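Local structure of glycerate dehydrogenase related protein (Thermoplasma acidophilum, 3GVX) at residues 87-92 with 204-209; 15-20 with 26-31; 189-194 with 217-222; 78-83 with 269-274. The protein probably reduces small 2-oxoacids such as glyoxylate or hydroxypyruvate with a nicotinamide cofactor. All blocks are in the same frame, centred on the assembly; numbering follows the deposited sequence.

Contact 1 (87-92 with 204-209). With K (potassium ion), chain D.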
loop_
_atom_site.group_PDB
_atom_site.type_symbol
_atom_site.label_atom_id
_atom_site.label_comp_id
_atom_site.label_asym_id
_atom_site.label_seq_id
_atom_site.Cartn_x
_atom_site.Cartn_y
_atom_site.Cartn_z
ATOM N N GLU B 87 2.927 -4.008 5.985
ATOM C CA GLU B 87 3.564 -3.106 5.020
ATOM C C GLU B 87 4.505 -3.857 4.097
ATOM O O GLU B 87 4.607 -3.550 2.915
ATOM C CB GLU B 87 4.353 -2.004 5.719
ATOM C CG GLU B 87 3.546 -0.851 6.255
ATOM C CD GLU B 87 4.443 0.264 6.790
ATOM O OE1 GLU B 87 5.603 0.359 6.349
ATOM O OE2 GLU B 87 4.007 1.052 7.647
ATOM N N HIS B 88 5.194 -4.850 4.645
ATOM C CA HIS B 88 6.120 -5.624 3.835
ATOM C C HIS B 88 5.366 -6.510 2.865
ATOM O O HIS B 88 5.834 -6.760 1.760
ATOM C CB HIS B 88 7.028 -6.507 4.692
ATOM C CG HIS B 88 8.144 -7.119 3.920
ATOM N ND1 HIS B 88 9.325 -6.462 3.677
ATOM C CD2 HIS B 88 8.236 -8.304 3.265
ATOM C CE1 HIS B 88 10.097 -7.206 2.908
ATOM N NE2 HIS B 88 9.457 -8.329 2.644
ATOM N N ALA B 89 4.199 -6.986 3.289
ATOM C CA ALA B 89 3.371 -7.837 2.451
ATOM C C ALA B 89 2.817 -7.047 1.270
ATOM O O ALA B 89 2.784 -7.532 0.146
ATOM C CB ALA B 89 2.239 -8.457 3.273
ATOM N N PHE B 90 2.395 -5.815 1.505
ATOM C CA PHE B 90 1.882 -5.046 0.393
ATOM C C PHE B 90 3.017 -4.649 -0.551
ATOM O O PHE B 90 2.803 -4.520 -1.753
ATOM C CB PHE B 90 1.058 -3.850 0.885
ATOM C CG PHE B 90 -0.414 -4.164 1.024
ATOM C CD1 PHE B 90 -1.276 -4.031 -0.055
ATOM C CD2 PHE B 90 -0.918 -4.696 2.194
ATOM C CE1 PHE B 90 -2.612 -4.437 0.033
ATOM C CE2 PHE B 90 -2.248 -5.104 2.286
ATOM C CZ PHE B 90 -3.091 -4.978 1.205
ATOM N N ALA B 91 4.229 -4.531 -0.013
ATOM C CA ALA B 91 5.387 -4.179 -0.824
ATOM C C ALA B 91 5.699 -5.291 -1.833
ATOM O O ALA B 91 6.002 -5.017 -2.997
ATOM C CB ALA B 91 6.600 -3.899 0.067
ATOM N N LEU B 92 5.602 -6.544 -1.391
ATOM C CA LEU B 92 5.846 -7.687 -2.280
ATOM C C LEU B 92 4.734 -7.780 -3.299
ATOM O O LEU B 92 4.945 -7.967 -4.493
ATOM C CB LEU B 92 5.883 -8.982 -1.483
ATOM C CG LEU B 92 7.126 -9.061 -0.622
ATOM C CD1 LEU B 92 6.961 -10.150 0.430
ATOM C CD2 LEU B 92 8.330 -9.266 -1.541
ATOM N N THR B 204 -1.649 -14.943 -6.852
ATOM C CA THR B 204 -0.399 -14.500 -6.264
ATOM C C THR B 204 -0.463 -14.893 -4.804
ATOM O O THR B 204 -1.418 -14.576 -4.089
ATOM C CB THR B 204 -0.217 -12.980 -6.364
ATOM O OG1 THR B 204 -0.224 -12.595 -7.742
ATOM C CG2 THR B 204 1.110 -12.559 -5.730
ATOM N N ILE B 205 0.557 -15.609 -4.370
ATOM C CA ILE B 205 0.607 -16.057 -3.005
ATOM C C ILE B 205 1.684 -15.316 -2.253
ATOM O O ILE B 205 2.809 -15.167 -2.727
ATOM C CB ILE B 205 0.853 -17.558 -2.942
ATOM C CG1 ILE B 205 -0.220 -18.252 -3.784
ATOM C CG2 ILE B 205 0.874 -18.018 -1.488
ATOM C CD1 ILE B 205 -0.400 -19.723 -3.543
ATOM N N VAL B 206 1.323 -14.826 -1.079
ATOM C CA VAL B 206 2.264 -14.101 -0.261
ATOM C C VAL B 206 2.408 -14.821 1.071
ATOM O O VAL B 206 1.426 -15.074 1.772
ATOM C CB VAL B 206 1.779 -12.664 -0.012
ATOM C CG1 VAL B 206 2.924 -11.826 0.516
ATOM C CG2 VAL B 206 1.173 -12.089 -1.297
ATOM N N ASN B 207 3.643 -15.144 1.420
ATOM C CA ASN B 207 3.901 -15.843 2.663
ATOM C C ASN B 207 4.666 -15.004 3.674
ATOM O O ASN B 207 5.838 -14.695 3.475
ATOM C CB ASN B 207 4.690 -17.124 2.392
ATOM C CG ASN B 207 4.649 -18.079 3.561
ATOM O OD1 ASN B 207 4.427 -17.671 4.703
ATOM N ND2 ASN B 207 4.871 -19.355 3.287
ATOM N N VAL B 208 3.999 -14.619 4.754
ATOM C CA VAL B 208 4.662 -13.869 5.809
ATOM C C VAL B 208 4.530 -14.629 7.132
ATOM O O VAL B 208 4.611 -14.048 8.208
ATOM C CB VAL B 208 4.085 -12.443 5.973
ATOM C CG1 VAL B 208 4.487 -11.578 4.796
ATOM C CG2 VAL B 208 2.570 -12.506 6.144
ATOM N N ALA B 209 4.327 -15.938 7.034
ATOM C CA ALA B 209 4.196 -16.783 8.217
ATOM C C ALA B 209 5.473 -17.601 8.412
ATOM O O ALA B 209 6.485 -17.092 8.865
ATOM C CB ALA B 209 2.975 -17.703 8.070
HETATM K K K D . 9.864 -5.122 5.958
HETATM O O HOH W 1 7.967 -3.491 6.546
#
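Ala89 is a shallow place on the helix face that meets segment 204-209, and two valines converge on it. Its CB lies 4.1 Å from Val208 CG1 and 4.4 Å from Val206 CG1. Val206 and Val208 are two residues apart on the extended chain, and both point toward the helix. Their CG1 methyls are the bumps that settle on the small methyl of Ala89. One turn on, Leu92 borders this shallow place with a larger side chain. Its CD1 reaches 4.4 Å from Val206 CG1, which therefore lies against both Ala89 and Leu92. The Val208 methyl that does the touching stands anti to the carbonyl carbon (chi1 -71°). That torsion sends CG1 to Ala89. The contact is purely apolar and buried, with no hydrogen bond across it.

Asn207, between the valines, points away, and its OD1 accepts from Ala209 N at 2.9 Å in an Asx turn that bends the chain after the strand. His88 serves the potassium ion instead: its ND1 binds the metal at 2.7 Å. Water 1, the carbonyls of Val256 and Ala257, and Thr117 OG1 of the second subunit complete the site.

The contact lays helix 79-97 against the parallel sheet of the Rossmann-type domain. Leu178 of strand 176-179 touches Ala89 and Val206, and Leu232 of strand 230-233 touches Leu92.

Contact 2 (15-20 with 26-31)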
loop_
_atom_site.group_PDB
_atom_site.type_symbol
_atom_site.label_atom_id
_atom_site.label_comp_id
_atom_site.label_asym_id
_atom_site.label_seq_id
_atom_site.Cartn_x
_atom_site.Cartn_y
_atom_site.Cartn_z
ATOM N N GLU B 15 9.355 13.724 25.187
ATOM C CA GLU B 15 8.465 14.568 24.392
ATOM C C GLU B 15 7.268 13.780 23.903
ATOM O O GLU B 15 6.127 14.201 24.073
ATOM C CB GLU B 15 9.165 15.192 23.174
ATOM C CG GLU B 15 8.280 16.274 22.537
ATOM C CD GLU B 15 8.775 16.812 21.194
ATOM O OE1 GLU B 15 8.102 17.715 20.642
ATOM O OE2 GLU B 15 9.823 16.345 20.691
ATOM N N ILE B 16 7.544 12.643 23.278
ATOM C CA ILE B 16 6.506 11.745 22.777
ATOM C C ILE B 16 5.488 11.540 23.886
ATOM O O ILE B 16 4.279 11.678 23.685
ATOM C CB ILE B 16 7.086 10.366 22.421
ATOM C CG1 ILE B 16 8.136 10.518 21.327
ATOM C CG2 ILE B 16 5.964 9.409 22.057
ATOM C CD1 ILE B 16 8.697 9.216 20.808
ATOM N N ALA B 17 6.006 11.209 25.064
ATOM C CA ALA B 17 5.177 11.003 26.229
ATOM C C ALA B 17 4.324 12.236 26.533
ATOM O O ALA B 17 3.111 12.118 26.644
ATOM C CB ALA B 17 6.042 10.620 27.425
ATOM N N LYS B 18 4.924 13.423 26.637
ATOM C CA LYS B 18 4.089 14.595 26.925
ATOM C C LYS B 18 3.068 14.858 25.838
ATOM O O LYS B 18 1.999 15.385 26.119
ATOM C CB LYS B 18 4.881 15.901 27.111
ATOM C CG LYS B 18 6.321 15.788 27.554
ATOM C CD LYS B 18 6.839 17.116 28.159
ATOM C CE LYS B 18 6.687 18.363 27.242
ATOM N NZ LYS B 18 6.414 18.103 25.785
ATOM N N THR B 19 3.372 14.524 24.590
ATOM C CA THR B 19 2.371 14.795 23.569
ATOM C C THR B 19 1.246 13.788 23.672
ATOM O O THR B 19 0.082 14.169 23.752
ATOM C CB THR B 19 2.912 14.760 22.121
ATOM O OG1 THR B 19 4.067 15.598 22.008
ATOM C CG2 THR B 19 1.828 15.274 21.159
ATOM N N VAL B 20 1.584 12.503 23.688
ATOM C CA VAL B 20 0.569 11.462 23.775
ATOM C C VAL B 20 -0.201 11.472 25.083
ATOM O O VAL B 20 -1.412 11.301 25.093
ATOM C CB VAL B 20 1.179 10.045 23.613
ATOM C CG1 VAL B 20 0.120 8.990 23.924
ATOM C CG2 VAL B 20 1.751 9.856 22.212
ATOM N N LEU B 26 3.022 12.893 34.719
ATOM C CA LEU B 26 4.057 11.916 34.455
ATOM C C LEU B 26 5.153 11.941 35.479
ATOM O O LEU B 26 5.511 12.986 36.025
ATOM C CB LEU B 26 4.668 12.156 33.081
ATOM C CG LEU B 26 3.576 12.172 32.028
ATOM C CD1 LEU B 26 3.961 13.155 30.925
ATOM C CD2 LEU B 26 3.312 10.738 31.548
ATOM N N HIS B 27 5.676 10.759 35.737
ATOM C CA HIS B 27 6.758 10.618 36.662
ATOM C C HIS B 27 7.793 9.780 35.987
ATOM O O HIS B 27 7.491 8.840 35.247
ATOM C CB HIS B 27 6.272 9.975 37.943
ATOM C CG HIS B 27 5.220 10.769 38.635
ATOM N ND1 HIS B 27 5.495 11.676 39.631
ATOM C CD2 HIS B 27 3.886 10.848 38.416
ATOM C CE1 HIS B 27 4.378 12.277 40.000
ATOM N NE2 HIS B 27 3.388 11.792 39.278
ATOM N N TRP B 28 9.032 10.151 36.237
ATOM C CA TRP B 28 10.124 9.471 35.628
ATOM C C TRP B 28 11.096 8.895 36.585
ATOM O O TRP B 28 11.432 9.450 37.630
ATOM C CB TRP B 28 10.846 10.384 34.649
ATOM C CG TRP B 28 9.922 10.943 33.650
ATOM C CD1 TRP B 28 9.117 12.025 33.813
ATOM C CD2 TRP B 28 9.633 10.419 32.353
ATOM N NE1 TRP B 28 8.349 12.215 32.707
ATOM C CE2 TRP B 28 8.647 11.250 31.787
ATOM C CE3 TRP B 28 10.118 9.340 31.608
ATOM C CZ2 TRP B 28 8.120 11.030 30.514
ATOM C CZ3 TRP B 28 9.596 9.120 30.344
ATOM C CH2 TRP B 28 8.609 9.968 29.807
ATOM N N TYR B 29 11.542 7.733 36.175
ATOM C CA TYR B 29 12.510 6.978 36.891
ATOM C C TYR B 29 13.797 7.807 36.949
ATOM O O TYR B 29 14.149 8.470 35.975
ATOM C CB TYR B 29 12.720 5.691 36.130
ATOM C CG TYR B 29 13.858 4.912 36.660
ATOM C CD1 TYR B 29 13.697 4.068 37.745
ATOM C CD2 TYR B 29 15.116 5.032 36.098
ATOM C CE1 TYR B 29 14.770 3.361 38.267
ATOM C CE2 TYR B 29 16.200 4.339 36.608
ATOM C CZ TYR B 29 16.019 3.495 37.688
ATOM O OH TYR B 29 17.075 2.767 38.168
ATOM N N PRO B 30 14.528 7.758 38.079
ATOM C CA PRO B 30 14.228 6.973 39.273
ATOM C C PRO B 30 13.443 7.707 40.365
ATOM O O PRO B 30 13.603 7.412 41.545
ATOM C CB PRO B 30 15.611 6.560 39.736
ATOM C CG PRO B 30 16.371 7.872 39.568
ATOM C CD PRO B 30 15.816 8.463 38.248
ATOM N N ASP B 31 12.598 8.657 39.983
ATOM C CA ASP B 31 11.801 9.352 40.986
ATOM C C ASP B 31 10.445 8.725 41.102
ATOM O O ASP B 31 9.404 9.284 40.748
ATOM C CB ASP B 31 11.731 10.826 40.678
ATOM C CG ASP B 31 13.080 11.469 40.818
ATOM O OD1 ASP B 31 13.633 11.452 41.938
ATOM O OD2 ASP B 31 13.606 11.962 39.809
#
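Ala17 meets the rim of the Trp28 indole and not its face. Its CB lies in the ring plane, 3.6 Å from CH2 and 3.7 Å from CZ2. The methyl thus touches the far edge of the six-membered ring, the end opposite the backbone. The torsions of Trp28 explain this reach. CG stands anti to the carbonyl carbon (chi1 -55°), and chi2 of 82° sets the indole plane roughly at right angles to the plane of CA, CB and CG. The benzo side is thereby carried to the helix.

Leu26, two residues earlier on the same side of the strand, reaches the helix one residue further along. Its first torsion resembles that of Trp28, but its second is away from the usual staggered values. CD1 ends 4.3 Å from Lys18 CA and 4.5 Å from Ala17 O. The methyl therefore rests on the helix backbone. Lys18 is met at its CA, and its long chain leads away. No hydrogen bond crosses the contact.

The helix and strand segments run nearly antiparallel, at 162°, with their axes 10.6 Å apart at closest approach. They are the last two elements of the beta-alpha-beta unit formed by strand 3-5, helix 11-20 and strand 26-28. Arg14 of the same helix makes a cation-pi contact with Trp28. Strand 26-28 pairs with strand 3-5 at the edge of its parallel sheet, and helix 266-279 packs on Ala17 through Phe273.

Contact 3 (189-194 with 217-222)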
loop_
_atom_site.group_PDB
_atom_site.type_symbol
_atom_site.label_atom_id
_atom_site.label_comp_id
_atom_site.label_asym_id
_atom_site.label_seq_id
_atom_site.Cartn_x
_atom_site.Cartn_y
_atom_site.Cartn_z
ATOM N N GLY B 189 2.945 -28.156 6.453
ATOM C CA GLY B 189 2.721 -28.772 5.152
ATOM C C GLY B 189 1.335 -28.534 4.600
ATOM O O GLY B 189 0.951 -29.089 3.574
HETATM N N MSE B 190 0.593 -27.686 5.299
HETATM C CA MSE B 190 -0.771 -27.301 4.954
HETATM C C MSE B 190 -0.970 -26.897 3.498
HETATM O O MSE B 190 -1.922 -27.325 2.851
HETATM C CB MSE B 190 -1.194 -26.166 5.873
HETATM C CG MSE B 190 -2.451 -25.442 5.508
HETATM SE SE MSE B 190 -2.760 -24.278 6.841
HETATM C CE MSE B 190 -4.476 -24.253 6.811
ATOM N N VAL B 191 -0.081 -26.056 2.991
ATOM C CA VAL B 191 -0.185 -25.622 1.606
ATOM C C VAL B 191 0.413 -26.709 0.724
ATOM O O VAL B 191 1.629 -26.788 0.568
ATOM C CB VAL B 191 0.591 -24.304 1.367
ATOM C CG1 VAL B 191 0.402 -23.842 -0.079
ATOM C CG2 VAL B 191 0.139 -23.242 2.366
ATOM N N ASN B 192 -0.435 -27.564 0.164
ATOM C CA ASN B 192 0.085 -28.634 -0.677
ATOM C C ASN B 192 -0.531 -28.765 -2.066
ATOM O O ASN B 192 -1.514 -28.101 -2.391
ATOM C CB ASN B 192 0.001 -29.980 0.062
ATOM C CG ASN B 192 -1.413 -30.373 0.411
ATOM O OD1 ASN B 192 -2.374 -29.909 -0.205
ATOM N ND2 ASN B 192 -1.552 -31.246 1.403
ATOM N N SER B 193 0.092 -29.614 -2.883
ATOM C CA SER B 193 -0.359 -29.888 -4.240
ATOM C C SER B 193 -1.865 -29.872 -4.287
ATOM O O SER B 193 -2.469 -29.249 -5.154
ATOM C CB SER B 193 0.119 -31.271 -4.705
ATOM O OG SER B 193 1.509 -31.313 -4.971
ATOM N N ARG B 194 -2.473 -30.560 -3.334
ATOM C CA ARG B 194 -3.919 -30.641 -3.302
ATOM C C ARG B 194 -4.614 -29.308 -3.064
ATOM O O ARG B 194 -5.634 -29.026 -3.688
ATOM C CB ARG B 194 -4.389 -31.649 -2.262
ATOM C CG ARG B 194 -5.776 -32.133 -2.582
ATOM C CD ARG B 194 -6.640 -32.313 -1.355
ATOM N NE ARG B 194 -6.757 -31.097 -0.547
ATOM C CZ ARG B 194 -7.248 -29.928 -0.968
ATOM N NH1 ARG B 194 -7.676 -29.783 -2.221
ATOM N NH2 ARG B 194 -7.345 -28.907 -0.121
ATOM N N PRO B 217 8.463 -29.152 -1.758
ATOM C CA PRO B 217 8.416 -29.766 -3.093
ATOM C C PRO B 217 7.104 -29.505 -3.835
ATOM O O PRO B 217 7.093 -29.381 -5.058
ATOM C CB PRO B 217 8.625 -31.256 -2.806
ATOM C CG PRO B 217 9.368 -31.257 -1.482
ATOM C CD PRO B 217 8.656 -30.175 -0.717
ATOM N N ASP B 218 6.000 -29.421 -3.098
ATOM C CA ASP B 218 4.703 -29.174 -3.721
ATOM C C ASP B 218 4.605 -27.779 -4.348
ATOM O O ASP B 218 4.070 -27.618 -5.443
ATOM C CB ASP B 218 3.576 -29.383 -2.699
ATOM C CG ASP B 218 3.404 -30.844 -2.309
ATOM O OD1 ASP B 218 4.410 -31.579 -2.334
ATOM O OD2 ASP B 218 2.272 -31.246 -1.961
HETATM N N MSE B 219 5.136 -26.780 -3.651
HETATM C CA MSE B 219 5.109 -25.409 -4.149
HETATM C C MSE B 219 6.031 -25.257 -5.343
HETATM O O MSE B 219 5.647 -24.699 -6.368
HETATM C CB MSE B 219 5.507 -24.435 -3.031
HETATM C CG MSE B 219 5.623 -22.973 -3.448
HETATM SE SE MSE B 219 4.238 -22.368 -4.414
HETATM C CE MSE B 219 2.861 -22.413 -3.297
ATOM N N ILE B 220 7.247 -25.768 -5.213
ATOM C CA ILE B 220 8.204 -25.685 -6.302
ATOM C C ILE B 220 7.727 -26.452 -7.521
ATOM O O ILE B 220 8.043 -26.095 -8.657
ATOM C CB ILE B 220 9.578 -26.229 -5.876
ATOM C CG1 ILE B 220 10.198 -25.260 -4.870
ATOM C CG2 ILE B 220 10.441 -26.502 -7.095
ATOM C CD1 ILE B 220 11.691 -25.229 -4.840
ATOM N N GLY B 221 6.950 -27.497 -7.282
ATOM C CA GLY B 221 6.437 -28.291 -8.377
ATOM C C GLY B 221 5.273 -27.600 -9.034
ATOM O O GLY B 221 5.128 -27.614 -10.251
ATOM N N PHE B 222 4.455 -26.969 -8.206
ATOM C CA PHE B 222 3.287 -26.252 -8.686
ATOM C C PHE B 222 3.644 -24.996 -9.485
ATOM O O PHE B 222 2.902 -24.596 -10.369
ATOM C CB PHE B 222 2.383 -25.897 -7.506
ATOM C CG PHE B 222 1.071 -25.310 -7.907
ATOM C CD1 PHE B 222 0.065 -26.105 -8.426
ATOM C CD2 PHE B 222 0.842 -23.952 -7.773
ATOM C CE1 PHE B 222 -1.152 -25.551 -8.809
ATOM C CE2 PHE B 222 -0.369 -23.392 -8.155
ATOM C CZ PHE B 222 -1.368 -24.194 -8.674
HETATM O O HOH W 2 2.894 -29.566 -6.554
#
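This is a polar contact between the start of helix 193-196 and helix 216-225, on the periphery of the nucleotide-binding domain, with a small apolar patch beside it. Asp218 carries it. Its CG is anti to the carbonyl carbon (chi1 -69°), which brings the carboxylate to Ser193. OD2 accepts from Ser193 N at 2.9 Å, almost straight at 170°. The N-H meets the anti side of the oxygen, 19° out of the carboxylate plane. Ser193 OG lies 3.1 Å from the same OD2, at best a weak bond. Water 2 lies 2.7 Å from Ser193 OG.

Asn192 is the N-cap of helix 193-196. Its OD1 accepts from Leu195 N, and its CB packs 3.3 Å from Asp218 OD2. A helix start thus has two side-chain acceptors, one from its own N-cap and one from the neighbouring helix. The N-H groups at this short helix start would probably favour the charged form of the Asp218 carboxylate. An alanine in place of Asp218 would remove that acceptor and is likely to leave the Ser193 N-H without its mate. Val191 CG1 touches the selenomethionine Met219 at CE, 4.3 Å away. Leu196 and Val214 lie against both of these side chains.

Contact 4 (78-83 with 269-274)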
loop_
_atom_site.group_PDB
_atom_site.type_symbol
_atom_site.label_atom_id
_atom_site.label_comp_id
_atom_site.label_asym_id
_atom_site.label_seq_id
_atom_site.Cartn_x
_atom_site.Cartn_y
_atom_site.Cartn_z
ATOM N N ALA B 78 2.744 -5.074 20.950
ATOM C CA ALA B 78 3.103 -5.798 19.726
ATOM C C ALA B 78 2.598 -5.211 18.405
ATOM O O ALA B 78 2.819 -5.789 17.344
ATOM C CB ALA B 78 2.650 -7.263 19.837
ATOM N N GLY B 79 1.937 -4.068 18.459
ATOM C CA GLY B 79 1.436 -3.462 17.243
ATOM C C GLY B 79 2.430 -3.171 16.134
ATOM O O GLY B 79 2.106 -3.382 14.969
ATOM N N ALA B 80 3.630 -2.702 16.487
ATOM C CA ALA B 80 4.663 -2.352 15.507
ATOM C C ALA B 80 5.017 -3.508 14.590
ATOM O O ALA B 80 5.237 -3.343 13.392
ATOM C CB ALA B 80 5.921 -1.845 16.216
ATOM N N TYR B 81 5.031 -4.698 15.158
ATOM C CA TYR B 81 5.363 -5.877 14.392
ATOM C C TYR B 81 4.366 -6.196 13.281
ATOM O O TYR B 81 4.768 -6.394 12.147
ATOM C CB TYR B 81 5.531 -7.071 15.322
ATOM C CG TYR B 81 5.944 -8.318 14.604
ATOM C CD1 TYR B 81 7.268 -8.533 14.241
ATOM C CD2 TYR B 81 5.003 -9.278 14.260
ATOM C CE1 TYR B 81 7.651 -9.690 13.556
ATOM C CE2 TYR B 81 5.366 -10.443 13.573
ATOM C CZ TYR B 81 6.692 -10.642 13.224
ATOM O OH TYR B 81 7.062 -11.796 12.581
ATOM N N SER B 82 3.076 -6.264 13.597
ATOM C CA SER B 82 2.094 -6.550 12.564
ATOM C C SER B 82 2.004 -5.387 11.561
ATOM O O SER B 82 1.798 -5.607 10.373
ATOM C CB SER B 82 0.714 -6.892 13.167
ATOM O OG SER B 82 0.488 -6.238 14.391
ATOM N N ILE B 83 2.167 -4.157 12.041
ATOM C CA ILE B 83 2.148 -2.981 11.172
ATOM C C ILE B 83 3.245 -3.148 10.125
ATOM O O ILE B 83 3.018 -3.024 8.922
ATOM C CB ILE B 83 2.423 -1.688 11.975
ATOM C CG1 ILE B 83 1.160 -1.290 12.736
ATOM C CG2 ILE B 83 2.967 -0.590 11.055
ATOM C CD1 ILE B 83 1.347 -0.141 13.693
ATOM N N ILE B 269 7.780 2.583 21.092
ATOM C CA ILE B 269 7.613 3.365 22.308
ATOM C C ILE B 269 6.384 4.266 22.280
ATOM O O ILE B 269 5.692 4.403 23.280
ATOM C CB ILE B 269 8.914 4.167 22.643
ATOM C CG1 ILE B 269 8.829 4.698 24.081
ATOM C CG2 ILE B 269 9.179 5.246 21.598
ATOM C CD1 ILE B 269 8.835 3.582 25.137
ATOM N N GLN B 270 6.076 4.843 21.123
ATOM C CA GLN B 270 4.899 5.699 21.016
ATOM C C GLN B 270 3.614 4.910 21.144
ATOM O O GLN B 270 2.678 5.343 21.800
ATOM C CB GLN B 270 4.888 6.445 19.691
ATOM C CG GLN B 270 3.828 7.518 19.622
ATOM C CD GLN B 270 3.979 8.380 18.390
ATOM O OE1 GLN B 270 5.094 8.728 17.999
ATOM N NE2 GLN B 270 2.859 8.734 17.776
ATOM N N LEU B 271 3.572 3.754 20.494
ATOM C CA LEU B 271 2.395 2.889 20.559
ATOM C C LEU B 271 2.163 2.447 22.005
ATOM O O LEU B 271 1.021 2.310 22.442
ATOM C CB LEU B 271 2.569 1.668 19.640
ATOM C CG LEU B 271 2.620 1.970 18.130
ATOM C CD1 LEU B 271 3.186 0.767 17.379
ATOM C CD2 LEU B 271 1.224 2.359 17.630
ATOM N N ALA B 272 3.254 2.242 22.743
ATOM C CA ALA B 272 3.168 1.843 24.147
ATOM C C ALA B 272 2.440 2.918 24.953
ATOM O O ALA B 272 1.485 2.623 25.658
ATOM C CB ALA B 272 4.572 1.585 24.724
ATOM N N PHE B 273 2.863 4.171 24.825
ATOM C CA PHE B 273 2.200 5.249 25.565
ATOM C C PHE B 273 0.771 5.455 25.119
ATOM O O PHE B 273 -0.110 5.756 25.920
ATOM C CB PHE B 273 2.947 6.588 25.424
ATOM C CG PHE B 273 4.292 6.615 26.086
ATOM C CD1 PHE B 273 4.465 6.148 27.374
ATOM C CD2 PHE B 273 5.394 7.098 25.418
ATOM C CE1 PHE B 273 5.711 6.155 27.975
ATOM C CE2 PHE B 273 6.633 7.108 26.020
ATOM C CZ PHE B 273 6.787 6.633 27.298
ATOM N N GLU B 274 0.549 5.299 23.824
ATOM C CA GLU B 274 -0.776 5.458 23.274
ATOM C C GLU B 274 -1.732 4.444 23.857
ATOM O O GLU B 274 -2.866 4.781 24.177
ATOM C CB GLU B 274 -0.741 5.373 21.749
ATOM C CG GLU B 274 -0.211 6.652 21.135
ATOM C CD GLU B 274 -0.166 6.642 19.609
ATOM O OE1 GLU B 274 -0.060 5.558 19.005
ATOM O OE2 GLU B 274 -0.224 7.730 19.005
#
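Leu271 points at helix 79-97, and one of its methyls makes every contact. CD1 lies 3.6 Å from Ala80 N and 4.0 Å from Ala80 CB. It is also 4.2 Å from Gly79 C and from Ile83 CD1. The methyl therefore rests on the backbone of the first helical turn. The two side chains it touches stand differently. The CB of Ala80 does not point at the leucine and meets CD1 from beside it. Ile83, one turn after Gly79, points toward the leucine and meets it end to end, methyl against methyl.

The leucine torsions set this up. CG is anti to the carbonyl carbon (chi1 -66°), and the extended chi2 of 164° carries CD1 outward to the other helix. At Gly79 the leucine touches the main chain. The closest pair of CA atoms is Gly79 and Leu271, 7.2 Å apart. The segment axes are 10.6 Å apart and run at 124° to each other. The contact is small and apolar, and no hydrogen bond crosses it.

Tyr121 of the second subunit packs on both Leu271 and Ile83, so the dimer covers this spot too. Helix 266-279, which packs on the N-terminal domain, here meets the start of helix 79-97, which runs on to the Rossmann-type domain. The contact thus lies where the two domains meet, consistent with the two-domain architecture of the D-2-hydroxyacid dehydrogenases.

Overall arrangement
The four contacts run along the length of the two-domain chain. Contacts 2 and 3 lie at opposite ends, their centres 52 Å apart. Contact 4 stands between contacts 2 and 1, with centres 17 Å and 20 Å away. It touches contact 2 directly, where Ala17, Ile16 and Val20 pack on helix 266-279. It shares helix 79-97 with contact 1. Contacts 1 and 3 also touch, through Ile205 CD1 and Met219 CE, 4.2 Å apart, and strand 204-207 leads on to helix 216-225. Contacts 1 and 4 both reach the second subunit. The potassium ion is bound at contact 1, and the side chain of Ile83 of contact 4 lies about 10 Å from a potassium ion.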